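Local coordinates for protein putative cytochrome P450 154A1 (Streptomyces coelicolor, PDB 1ODO) that belongs to the cytochrome P450 family, binding a haem in a largely helical fold, and here also holds 4-phenyl-1H-imidazole, at residues 247-252 with 393-398; 285-290 with 318-323. One frame throughout, in Å; residues are numbered along the deposited sequence.

Contact 1 of 2, residues 247-252 with 393-398; sequences TVNVID and LISNGH. With HEM (protoporphyrin IX containing Fe), chain B.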
loop_
_atom_site.group_PDB
_atom_site.type_symbol
_atom_site.label_atom_id
_atom_site.label_comp_id
_atom_site.label_asym_id
_atom_site.label_seq_id
_atom_site.Cartn_x
_atom_site.Cartn_y
_atom_site.Cartn_z
ATOM N N THR A 247 2.295 0.243 4.698
ATOM C CA THR A 247 2.205 -0.550 5.928
ATOM C C THR A 247 1.803 0.332 7.113
ATOM O O THR A 247 1.091 -0.110 8.017
ATOM C CB THR A 247 3.523 -1.293 6.255
ATOM O OG1 THR A 247 3.849 -2.184 5.179
ATOM C CG2 THR A 247 3.363 -2.117 7.527
ATOM N N VAL A 248 2.259 1.581 7.099
ATOM C CA VAL A 248 1.944 2.521 8.168
ATOM C C VAL A 248 0.431 2.610 8.360
ATOM O O VAL A 248 -0.059 2.679 9.485
ATOM C CB VAL A 248 2.487 3.936 7.850
ATOM C CG1 VAL A 248 2.008 4.381 6.478
ATOM C CG2 VAL A 248 2.031 4.926 8.918
ATOM N N ASN A 249 -0.303 2.599 7.253
ATOM C CA ASN A 249 -1.756 2.682 7.305
ATOM C C ASN A 249 -2.446 1.446 7.851
ATOM O O ASN A 249 -3.522 1.541 8.443
ATOM C CB ASN A 249 -2.294 3.038 5.924
ATOM C CG ASN A 249 -1.844 4.408 5.486
ATOM O OD1 ASN A 249 -1.904 5.363 6.265
ATOM N ND2 ASN A 249 -1.385 4.521 4.246
ATOM N N VAL A 250 -1.837 0.284 7.654
ATOM C CA VAL A 250 -2.433 -0.942 8.157
ATOM C C VAL A 250 -2.289 -0.924 9.677
ATOM O O VAL A 250 -3.209 -1.298 10.400
ATOM C CB VAL A 250 -1.729 -2.187 7.594
ATOM C CG1 VAL A 250 -2.455 -3.440 8.061
ATOM C CG2 VAL A 250 -1.701 -2.127 6.071
ATOM N N ILE A 251 -1.134 -0.481 10.164
ATOM C CA ILE A 251 -0.906 -0.421 11.609
ATOM C C ILE A 251 -1.892 0.589 12.202
ATOM O O ILE A 251 -2.510 0.345 13.237
ATOM C CB ILE A 251 0.544 0.010 11.924
ATOM C CG1 ILE A 251 1.516 -1.071 11.430
ATOM C CG2 ILE A 251 0.706 0.258 13.428
ATOM C CD1 ILE A 251 2.991 -0.748 11.642
ATOM N N ASP A 252 -2.021 1.722 11.520
ATOM C CA ASP A 252 -2.914 2.811 11.909
ATOM C C ASP A 252 -4.345 2.284 12.054
ATOM O O ASP A 252 -4.949 2.364 13.128
ATOM C CB ASP A 252 -2.853 3.898 10.819
ATOM C CG ASP A 252 -3.886 5.014 11.005
ATOM O OD1 ASP A 252 -4.976 4.769 11.559
ATOM O OD2 ASP A 252 -3.611 6.149 10.561
ATOM N N LEU A 393 -6.484 9.824 -2.448
ATOM C CA LEU A 393 -7.510 9.004 -3.071
ATOM C C LEU A 393 -6.996 7.562 -3.032
ATOM O O LEU A 393 -7.760 6.609 -3.157
ATOM C CB LEU A 393 -7.713 9.456 -4.519
ATOM C CG LEU A 393 -8.576 8.605 -5.454
ATOM C CD1 LEU A 393 -10.002 8.520 -4.923
ATOM C CD2 LEU A 393 -8.567 9.234 -6.842
ATOM N N ILE A 394 -5.686 7.418 -2.839
ATOM C CA ILE A 394 -5.057 6.102 -2.785
ATOM C C ILE A 394 -4.833 5.599 -1.355
ATOM O O ILE A 394 -5.355 4.550 -0.975
ATOM C CB ILE A 394 -3.704 6.119 -3.541
ATOM C CG1 ILE A 394 -3.938 6.536 -4.999
ATOM C CG2 ILE A 394 -3.050 4.741 -3.482
ATOM C CD1 ILE A 394 -2.673 6.670 -5.818
ATOM N N SER A 395 -4.061 6.343 -0.565
ATOM C CA SER A 395 -3.784 5.947 0.818
ATOM C C SER A 395 -4.992 6.082 1.737
ATOM O O SER A 395 -5.726 7.066 1.670
ATOM C CB SER A 395 -2.630 6.776 1.386
ATOM O OG SER A 395 -1.426 6.490 0.702
ATOM N N ASN A 396 -5.178 5.088 2.607
ATOM C CA ASN A 396 -6.289 5.071 3.550
ATOM C C ASN A 396 -5.778 5.019 4.995
ATOM O O ASN A 396 -5.471 3.951 5.524
ATOM C CB ASN A 396 -7.193 3.864 3.258
ATOM C CG ASN A 396 -8.347 3.732 4.241
ATOM O OD1 ASN A 396 -8.840 4.724 4.780
ATOM N ND2 ASN A 396 -8.803 2.499 4.456
ATOM N N GLY A 397 -5.679 6.184 5.623
ATOM C CA GLY A 397 -5.208 6.245 6.996
ATOM C C GLY A 397 -5.632 7.544 7.655
ATOM O O GLY A 397 -6.269 8.382 7.020
ATOM N N HIS A 398 -5.295 7.702 8.932
ATOM C CA HIS A 398 -5.645 8.912 9.667
ATOM C C HIS A 398 -4.428 9.828 9.667
ATOM O O HIS A 398 -3.297 9.357 9.681
ATOM C CB HIS A 398 -6.029 8.582 11.119
ATOM C CG HIS A 398 -7.221 7.685 11.247
ATOM N ND1 HIS A 398 -7.121 6.309 11.273
ATOM C CD2 HIS A 398 -8.543 7.968 11.343
ATOM C CE1 HIS A 398 -8.330 5.785 11.380
ATOM N NE2 HIS A 398 -9.209 6.770 11.424
HETATM C CHA HEM B . 2.170 -4.318 -5.241
HETATM C CHB HEM B . 6.019 -4.407 -2.349
HETATM C CHC HEM B . 3.190 -3.500 1.457
HETATM C CHD HEM B . -0.636 -3.392 -1.446
HETATM C C1A HEM B . 3.468 -4.442 -4.808
HETATM C C2A HEM B . 4.631 -4.721 -5.643
HETATM C C3A HEM B . 5.704 -4.740 -4.840
HETATM C C4A HEM B . 5.250 -4.482 -3.481
HETATM C CMA HEM B . 7.173 -4.981 -5.234
HETATM C CAA HEM B . 4.576 -4.939 -7.171
HETATM C CBA HEM B . 4.215 -6.400 -7.500
HETATM C CGA HEM B . 4.116 -6.734 -8.988
HETATM O O1A HEM B . 3.643 -5.809 -9.737
HETATM O O2A HEM B . 4.481 -7.847 -9.362
HETATM C C1B HEM B . 5.597 -4.162 -1.069
HETATM C C2B HEM B . 6.477 -4.087 0.084
HETATM C C3B HEM B . 5.684 -3.832 1.164
HETATM C C4B HEM B . 4.320 -3.747 0.691
HETATM C CMB HEM B . 8.008 -4.268 0.035
HETATM C CAB HEM B . 6.087 -3.650 2.641
HETATM C CBB HEM B . 6.674 -4.909 3.299
HETATM C C1C HEM B . 1.887 -3.401 0.990
HETATM C C2C HEM B . 0.723 -3.124 1.846
HETATM C C3C HEM B . -0.355 -3.088 1.030
HETATM C C4C HEM B . 0.128 -3.345 -0.312
HETATM C CMC HEM B . 0.820 -2.917 3.389
HETATM C CAC HEM B . -1.854 -2.827 1.334
HETATM C CBC HEM B . -2.465 -3.587 2.518
HETATM C C1D HEM B . -0.225 -3.626 -2.729
HETATM C C2D HEM B . -1.076 -3.648 -3.896
HETATM C C3D HEM B . -0.289 -3.898 -4.968
HETATM C C4D HEM B . 1.058 -4.049 -4.467
HETATM C CMD HEM B . -2.599 -3.404 -3.872
HETATM C CAD HEM B . -0.750 -3.973 -6.432
HETATM C CBD HEM B . -1.603 -5.174 -6.857
HETATM C CGD HEM B . -1.966 -4.958 -8.311
HETATM O O1D HEM B . -3.138 -4.682 -8.596
HETATM O O2D HEM B . -1.027 -5.032 -9.136
HETATM N NA HEM B . 3.875 -4.311 -3.502
HETATM N NB HEM B . 4.281 -3.943 -0.673
HETATM N NC HEM B . 1.495 -3.537 -0.319
HETATM N ND HEM B . 1.096 -3.870 -3.091
HETATM FE FE HEM B . 2.671 -3.927 -1.904
HETATM O O HOH W 1 -1.069 3.469 1.636
#
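D252 and H398 carry the direct hydrogen bonding, two bonds that use one carboxylate oxygen each. H398 ND1 donates to D252 OD1 at 2.7 Å, with an N-H...O angle of 164°; the oxygen is met on its syn side and lies close to the imidazole plane. Carboxylate and ring are nearly coplanar. The backbone N of H398 reaches D252 OD2 at 2.8 Å, but from above the carboxylate plane, 38° out of it. D252 extends its carboxylate from the helix to the loop because chi1 (172°) sets CG opposite the backbone N. R141 forms a salt bridge to the same OD2, so the carboxylate, buried here, is gripped from the loop and by R141 of helix 140-145, which probably steadies its negative charge.

Water-mediated and packing contacts centre on N249. Its ND2 donates to a water at 2.8 Å, and that water also hydrogen-bonds S395 OG at 3.2 Å. The N249 side chain lies alongside the loop backbone: CB of N249 is 3.3 Å from N396 O, and its amide oxygen OD1 is 3.5 Å from G397 CA. OD1 is itself hydrogen-bonded to R141.

Haem contacts come from another side of the helix, where V250 CG2 is 3.8 Å from the haem methyl CMC. The arrangement belongs to the P450 fold: a helix flanking the haem is tied to the loop between strands 379-380 and 402-404.

Contact 2 of 2, residues 285-290 with 318-323; sequences HEPAVK and SYAAAN. With HEM (protoporphyrin IX containing Fe), chain B.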
loop_
_atom_site.group_PDB
_atom_site.type_symbol
_atom_site.label_atom_id
_atom_site.label_comp_id
_atom_site.label_asym_id
_atom_site.label_seq_id
_atom_site.Cartn_x
_atom_site.Cartn_y
_atom_site.Cartn_z
ATOM N N HIS A 285 -11.548 -4.693 5.756
ATOM C CA HIS A 285 -12.355 -3.543 6.172
ATOM C C HIS A 285 -11.779 -2.149 5.897
ATOM O O HIS A 285 -12.514 -1.231 5.514
ATOM C CB HIS A 285 -12.682 -3.704 7.666
ATOM C CG HIS A 285 -13.800 -2.833 8.151
ATOM N ND1 HIS A 285 -13.591 -1.738 8.962
ATOM C CD2 HIS A 285 -15.138 -2.906 7.953
ATOM C CE1 HIS A 285 -14.753 -1.174 9.245
ATOM N NE2 HIS A 285 -15.707 -1.864 8.645
ATOM N N GLU A 286 -10.480 -1.979 6.106
ATOM C CA GLU A 286 -9.844 -0.684 5.867
ATOM C C GLU A 286 -8.455 -0.877 5.267
ATOM O O GLU A 286 -7.444 -0.588 5.909
ATOM C CB GLU A 286 -9.740 0.115 7.168
ATOM C CG GLU A 286 -11.087 0.480 7.780
ATOM C CD GLU A 286 -11.858 1.519 6.978
ATOM O OE1 GLU A 286 -11.439 1.864 5.849
ATOM O OE2 GLU A 286 -12.895 1.990 7.484
ATOM N N PRO A 287 -8.391 -1.383 4.025
ATOM C CA PRO A 287 -7.118 -1.619 3.334
ATOM C C PRO A 287 -6.351 -0.313 3.126
ATOM O O PRO A 287 -6.960 0.745 2.965
ATOM C CB PRO A 287 -7.553 -2.272 2.019
ATOM C CG PRO A 287 -8.913 -1.686 1.783
ATOM C CD PRO A 287 -9.534 -1.726 3.160
ATOM N N ALA A 288 -5.022 -0.398 3.122
ATOM C CA ALA A 288 -4.163 0.776 2.942
ATOM C C ALA A 288 -4.200 1.425 1.560
ATOM O O ALA A 288 -3.958 2.629 1.434
ATOM C CB ALA A 288 -2.716 0.421 3.311
ATOM N N VAL A 289 -4.485 0.634 0.527
ATOM C CA VAL A 289 -4.550 1.147 -0.841
ATOM C C VAL A 289 -5.986 0.966 -1.339
ATOM O O VAL A 289 -6.435 -0.156 -1.569
ATOM C CB VAL A 289 -3.575 0.384 -1.758
ATOM C CG1 VAL A 289 -3.724 0.855 -3.200
ATOM C CG2 VAL A 289 -2.149 0.601 -1.270
ATOM N N LYS A 290 -6.700 2.073 -1.511
ATOM C CA LYS A 290 -8.088 2.021 -1.968
ATOM C C LYS A 290 -8.326 1.787 -3.454
ATOM O O LYS A 290 -9.274 1.100 -3.831
ATOM C CB LYS A 290 -8.808 3.301 -1.534
ATOM C CG LYS A 290 -8.812 3.505 -0.020
ATOM C CD LYS A 290 -9.365 4.873 0.365
ATOM C CE LYS A 290 -8.399 5.986 -0.015
ATOM N NZ LYS A 290 -8.923 7.334 0.365
ATOM N N SER A 318 -10.583 -0.977 -7.786
ATOM C CA SER A 318 -11.049 -0.309 -6.569
ATOM C C SER A 318 -11.215 -1.351 -5.463
ATOM O O SER A 318 -12.324 -1.775 -5.132
ATOM C CB SER A 318 -12.368 0.417 -6.856
ATOM O OG SER A 318 -12.152 1.481 -7.774
ATOM N N TYR A 319 -10.078 -1.744 -4.896
ATOM C CA TYR A 319 -9.998 -2.739 -3.833
ATOM C C TYR A 319 -10.789 -2.521 -2.554
ATOM O O TYR A 319 -11.427 -3.454 -2.053
ATOM C CB TYR A 319 -8.526 -2.955 -3.485
ATOM C CG TYR A 319 -7.723 -3.531 -4.628
ATOM C CD1 TYR A 319 -6.420 -3.105 -4.873
ATOM C CD2 TYR A 319 -8.253 -4.531 -5.443
ATOM C CE1 TYR A 319 -5.660 -3.663 -5.901
ATOM C CE2 TYR A 319 -7.502 -5.099 -6.473
ATOM C CZ TYR A 319 -6.206 -4.658 -6.692
ATOM O OH TYR A 319 -5.454 -5.217 -7.702
ATOM N N ALA A 320 -10.734 -1.309 -2.010
ATOM C CA ALA A 320 -11.454 -1.003 -0.780
ATOM C C ALA A 320 -12.952 -1.228 -0.942
ATOM O O ALA A 320 -13.581 -1.861 -0.093
ATOM C CB ALA A 320 -11.178 0.437 -0.353
ATOM N N ALA A 321 -13.516 -0.718 -2.033
ATOM C CA ALA A 321 -14.947 -0.871 -2.294
ATOM C C ALA A 321 -15.291 -2.335 -2.552
ATOM O O ALA A 321 -16.339 -2.821 -2.120
ATOM C CB ALA A 321 -15.356 -0.019 -3.491
ATOM N N ALA A 322 -14.403 -3.032 -3.256
ATOM C CA ALA A 322 -14.610 -4.439 -3.574
ATOM C C ALA A 322 -14.590 -5.313 -2.323
ATOM O O ALA A 322 -15.349 -6.281 -2.222
ATOM C CB ALA A 322 -13.543 -4.915 -4.560
ATOM N N ASN A 323 -13.725 -4.976 -1.370
ATOM C CA ASN A 323 -13.628 -5.751 -0.137
ATOM C C ASN A 323 -14.928 -5.708 0.661
ATOM O O ASN A 323 -15.149 -6.541 1.537
ATOM C CB ASN A 323 -12.495 -5.233 0.750
ATOM C CG ASN A 323 -11.118 -5.654 0.260
ATOM O OD1 ASN A 323 -10.983 -6.479 -0.645
ATOM N ND2 ASN A 323 -10.082 -5.094 0.879
HETATM C CHA HEM B . 2.170 -4.318 -5.241
HETATM C CHB HEM B . 6.019 -4.407 -2.349
HETATM C CHC HEM B . 3.190 -3.500 1.457
HETATM C CHD HEM B . -0.636 -3.392 -1.446
HETATM C C1A HEM B . 3.468 -4.442 -4.808
HETATM C C2A HEM B . 4.631 -4.721 -5.643
HETATM C C3A HEM B . 5.704 -4.740 -4.840
HETATM C C4A HEM B . 5.250 -4.482 -3.481
HETATM C CMA HEM B . 7.173 -4.981 -5.234
HETATM C CAA HEM B . 4.576 -4.939 -7.171
HETATM C CBA HEM B . 4.215 -6.400 -7.500
HETATM C CGA HEM B . 4.116 -6.734 -8.988
HETATM O O1A HEM B . 3.643 -5.809 -9.737
HETATM O O2A HEM B . 4.481 -7.847 -9.362
HETATM C C1B HEM B . 5.597 -4.162 -1.069
HETATM C C2B HEM B . 6.477 -4.087 0.084
HETATM C C3B HEM B . 5.684 -3.832 1.164
HETATM C C4B HEM B . 4.320 -3.747 0.691
HETATM C CMB HEM B . 8.008 -4.268 0.035
HETATM C CAB HEM B . 6.087 -3.650 2.641
HETATM C CBB HEM B . 6.674 -4.909 3.299
HETATM C C1C HEM B . 1.887 -3.401 0.990
HETATM C C2C HEM B . 0.723 -3.124 1.846
HETATM C C3C HEM B . -0.355 -3.088 1.030
HETATM C C4C HEM B . 0.128 -3.345 -0.312
HETATM C CMC HEM B . 0.820 -2.917 3.389
HETATM C CAC HEM B . -1.854 -2.827 1.334
HETATM C CBC HEM B . -2.465 -3.587 2.518
HETATM C C1D HEM B . -0.225 -3.626 -2.729
HETATM C C2D HEM B . -1.076 -3.648 -3.896
HETATM C C3D HEM B . -0.289 -3.898 -4.968
HETATM C C4D HEM B . 1.058 -4.049 -4.467
HETATM C CMD HEM B . -2.599 -3.404 -3.872
HETATM C CAD HEM B . -0.750 -3.973 -6.432
HETATM C CBD HEM B . -1.603 -5.174 -6.857
HETATM C CGD HEM B . -1.966 -4.958 -8.311
HETATM O O1D HEM B . -3.138 -4.682 -8.596
HETATM O O2D HEM B . -1.027 -5.032 -9.136
HETATM N NA HEM B . 3.875 -4.311 -3.502
HETATM N NB HEM B . 4.281 -3.943 -0.673
HETATM N NC HEM B . 1.495 -3.537 -0.319
HETATM N ND HEM B . 1.096 -3.870 -3.091
HETATM FE FE HEM B . 2.671 -3.927 -1.904
HETATM O O HOH W 2 -12.071 1.387 -3.495
#
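The backbones of K290 and A320 approach to 4.7 Å between CA atoms, where K290 O faces the first turn of helix 319-322. A320 N gives this carbonyl a weak hydrogen bond, long at 3.4 Å though nearly straight at 168°. A water donates to K290 O at 2.8 Å and accepts from A321 N at 2.9 Å, so two successive helix N-H groups are tied to one carbonyl, one directly and one through water.

Apolar packing flanks this polar join: A320 CB sits 3.8 Å from P287 CG, and also touches CB and CG of K290. The ammonium of K290 leads away to S392 O. Separately, N323 comes from the opposite direction to P287 and lays its amide in van der Waals contact with the proline ring, ND2 being 3.7 Å from P287 CG, while its OD1 is held by L345 N.

Y319 extends to the haem, its CG anti to its own carbonyl carbon (chi1 -64°). Its OH donates to haem propionate O1D at 2.5 Å, with that oxygen in the ring plane at the edge. R295 also hydrogen-bonds the haem.

The short phenol-propionate bond is consistent with Y319, at the start of the helix, holding this propionate oxygen, and probably offsets some of its negative charge.

Overall arrangement
From the N terminus the chain passes the first strands of the mixed sheet and a series of helices before helix 247-260, whose start opens contact 1. Helix 275-285 and the loop after it, in segment 285-290, open contact 2. Strands including 292-297 and 314-317 lead to 318-323, closing contact 2 after a short excursion without helix. The chain then runs through helix 357-374 and strand 379-380 before 393-398 closes contact 1, so contact 2 is nested within the larger loop. Their centres are 11 Å apart and they touch: I394 O is 2.9 Å from K290 N, a probable hydrogen bond. Segment 285-290 thus joins the late loop to helix 319-322, and both contacts reach the haem.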